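Local coordinates for putative DNA-binding protein (Salmonella typhimurium, PDB 2NMU) that is of unknown function but may bind DNA, at residues Tyr21-Leu26 / Leu118-Gly123. Numbering follows the deposited sequence.
Sequences YALRLL and LELVIG
L23 carries CG between its backbone N and carbonyl carbon (chi1 61°), which turns CD2 across to the neighbouring strand, 3.7 Å from I122 CD1 and also against L120 CB. In I122, CG1 stands beside the backbone N (chi1 -63°), and the extended chain brings CD1 to that methyl. L25 and L118 instead run side by side, with L25 CD1 3.8 Å from L118 CD2, while L120 CD1 touches both L23 CG and L25 CG. These leucines, I122 and Y21 share one sheet face, over which helix 31-42 packs: L23 and the Y21 ring both meet F38. The register is set by antiparallel hydrogen-bonded pairs Y21-I122, L23-L120 and L25-L118. Their bonds include I122 N to Y21 O at 2.8 Å. The last, L118 N to L25 O, is weak at 3.4 Å. A22, R24, E119 and V121 occupy the other face, where the E119 carboxylate forms a salt bridge with R132 and a hydrogen bond with H91, both of the second subunit. Axes 4.7 Å apart at 162° identify antiparallel neighbours, joining strand 15-25, outermost within this chain, to strand 114-124 in the main sheet of the PCC domain, which continues at Y21 into a strand of the second subunit.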
loop_
_atom_site.group_PDB
_atom_site.type_symbol
_atom_site.label_atom_id
_atom_site.label_comp_id
_atom_site.label_asym_id
_atom_site.label_seq_id
_atom_site.Cartn_x
_atom_site.Cartn_y
_atom_site.Cartn_z
ATOM N N TYR A 21 3.901 14.548 2.165
ATOM C CA TYR A 21 5.324 14.851 2.147
ATOM C C TYR A 21 6.034 13.751 1.381
ATOM O O TYR A 21 5.674 12.582 1.493
ATOM C CB TYR A 21 5.904 14.877 3.560
ATOM C CG TYR A 21 5.282 15.884 4.488
ATOM C CD1 TYR A 21 4.058 15.637 5.098
ATOM C CD2 TYR A 21 5.931 17.082 4.776
ATOM C CE1 TYR A 21 3.494 16.561 5.983
ATOM C CE2 TYR A 21 5.378 18.011 5.655
ATOM C CZ TYR A 21 4.166 17.744 6.253
ATOM O OH TYR A 21 3.631 18.657 7.124
ATOM N N ALA A 22 7.041 14.121 0.601
ATOM C CA ALA A 22 7.812 13.138 -0.146
ATOM C C ALA A 22 9.243 13.211 0.360
ATOM O O ALA A 22 9.784 14.298 0.564
ATOM C CB ALA A 22 7.760 13.441 -1.641
ATOM N N LEU A 23 9.858 12.063 0.590
ATOM C CA LEU A 23 11.230 12.069 1.063
ATOM C C LEU A 23 11.993 10.843 0.609
ATOM O O LEU A 23 11.402 9.836 0.224
ATOM C CB LEU A 23 11.285 12.173 2.592
ATOM C CG LEU A 23 10.652 11.087 3.462
ATOM C CD1 LEU A 23 11.248 11.150 4.861
ATOM C CD2 LEU A 23 9.142 11.275 3.510
ATOM N N ARG A 24 13.314 10.947 0.642
ATOM C CA ARG A 24 14.165 9.835 0.255
ATOM C C ARG A 24 15.206 9.601 1.340
ATOM O O ARG A 24 15.944 10.516 1.697
ATOM C CB ARG A 24 14.884 10.125 -1.064
ATOM C CG ARG A 24 15.755 8.959 -1.516
ATOM C CD ARG A 24 17.116 9.400 -2.032
ATOM N NE ARG A 24 18.030 8.261 -2.099
ATOM C CZ ARG A 24 19.322 8.340 -2.405
ATOM N NH1 ARG A 24 19.875 9.516 -2.684
ATOM N NH2 ARG A 24 20.066 7.240 -2.412
ATOM N N LEU A 25 15.252 8.387 1.876
ATOM C CA LEU A 25 16.240 8.060 2.895
ATOM C C LEU A 25 17.496 7.584 2.169
ATOM O O LEU A 25 17.423 7.064 1.052
ATOM C CB LEU A 25 15.714 6.981 3.843
ATOM C CG LEU A 25 14.410 7.334 4.576
ATOM C CD1 LEU A 25 14.154 6.306 5.664
ATOM C CD2 LEU A 25 14.500 8.730 5.188
ATOM N N LEU A 26 18.645 7.765 2.807
ATOM C CA LEU A 26 19.926 7.413 2.201
ATOM C C LEU A 26 20.545 6.106 2.679
ATOM O O LEU A 26 20.195 5.584 3.735
ATOM C CB LEU A 26 20.922 8.554 2.445
ATOM C CG LEU A 26 20.462 9.964 2.059
ATOM C CD1 LEU A 26 21.544 10.969 2.416
ATOM C CD2 LEU A 26 20.147 10.021 0.573
ATOM N N LEU A 118 15.227 4.619 0.021
ATOM C CA LEU A 118 13.889 4.354 0.538
ATOM C C LEU A 118 13.100 5.610 0.190
ATOM O O LEU A 118 13.364 6.690 0.714
ATOM C CB LEU A 118 13.862 4.108 2.049
ATOM C CG LEU A 118 12.491 3.529 2.454
ATOM C CD1 LEU A 118 12.381 2.114 1.890
ATOM C CD2 LEU A 118 12.312 3.494 3.968
ATOM N N GLU A 119 12.158 5.463 -0.732
ATOM C CA GLU A 119 11.325 6.571 -1.174
ATOM C C GLU A 119 10.002 6.459 -0.444
ATOM O O GLU A 119 9.397 5.388 -0.408
ATOM C CB GLU A 119 11.105 6.487 -2.683
ATOM C CG GLU A 119 12.373 6.702 -3.486
ATOM C CD GLU A 119 12.206 6.363 -4.953
ATOM O OE1 GLU A 119 11.117 6.623 -5.508
ATOM O OE2 GLU A 119 13.172 5.848 -5.556
ATOM N N LEU A 120 9.553 7.567 0.127
ATOM C CA LEU A 120 8.321 7.568 0.893
ATOM C C LEU A 120 7.412 8.748 0.618
ATOM O O LEU A 120 7.874 9.856 0.363
ATOM C CB LEU A 120 8.645 7.592 2.389
ATOM C CG LEU A 120 9.395 6.439 3.051
ATOM C CD1 LEU A 120 10.342 6.984 4.109
ATOM C CD2 LEU A 120 8.389 5.482 3.666
ATOM N N VAL A 121 6.111 8.493 0.669
ATOM C CA VAL A 121 5.128 9.554 0.537
ATOM C C VAL A 121 4.350 9.373 1.830
ATOM O O VAL A 121 3.741 8.328 2.057
ATOM C CB VAL A 121 4.194 9.362 -0.666
ATOM C CG1 VAL A 121 3.115 10.445 -0.658
ATOM C CG2 VAL A 121 4.994 9.438 -1.960
ATOM N N ILE A 122 4.404 10.377 2.694
ATOM C CA ILE A 122 3.724 10.302 3.972
ATOM C C ILE A 122 2.567 11.284 4.016
ATOM O O ILE A 122 2.706 12.437 3.621
ATOM C CB ILE A 122 4.707 10.602 5.121
ATOM C CG1 ILE A 122 5.797 9.524 5.151
ATOM C CG2 ILE A 122 3.965 10.661 6.453
ATOM C CD1 ILE A 122 6.930 9.810 6.121
ATOM N N GLY A 123 1.420 10.803 4.474
ATOM C CA GLY A 123 0.256 11.658 4.584
ATOM C C GLY A 123 0.047 12.065 6.029
ATOM O O GLY A 123 0.358 11.307 6.944
#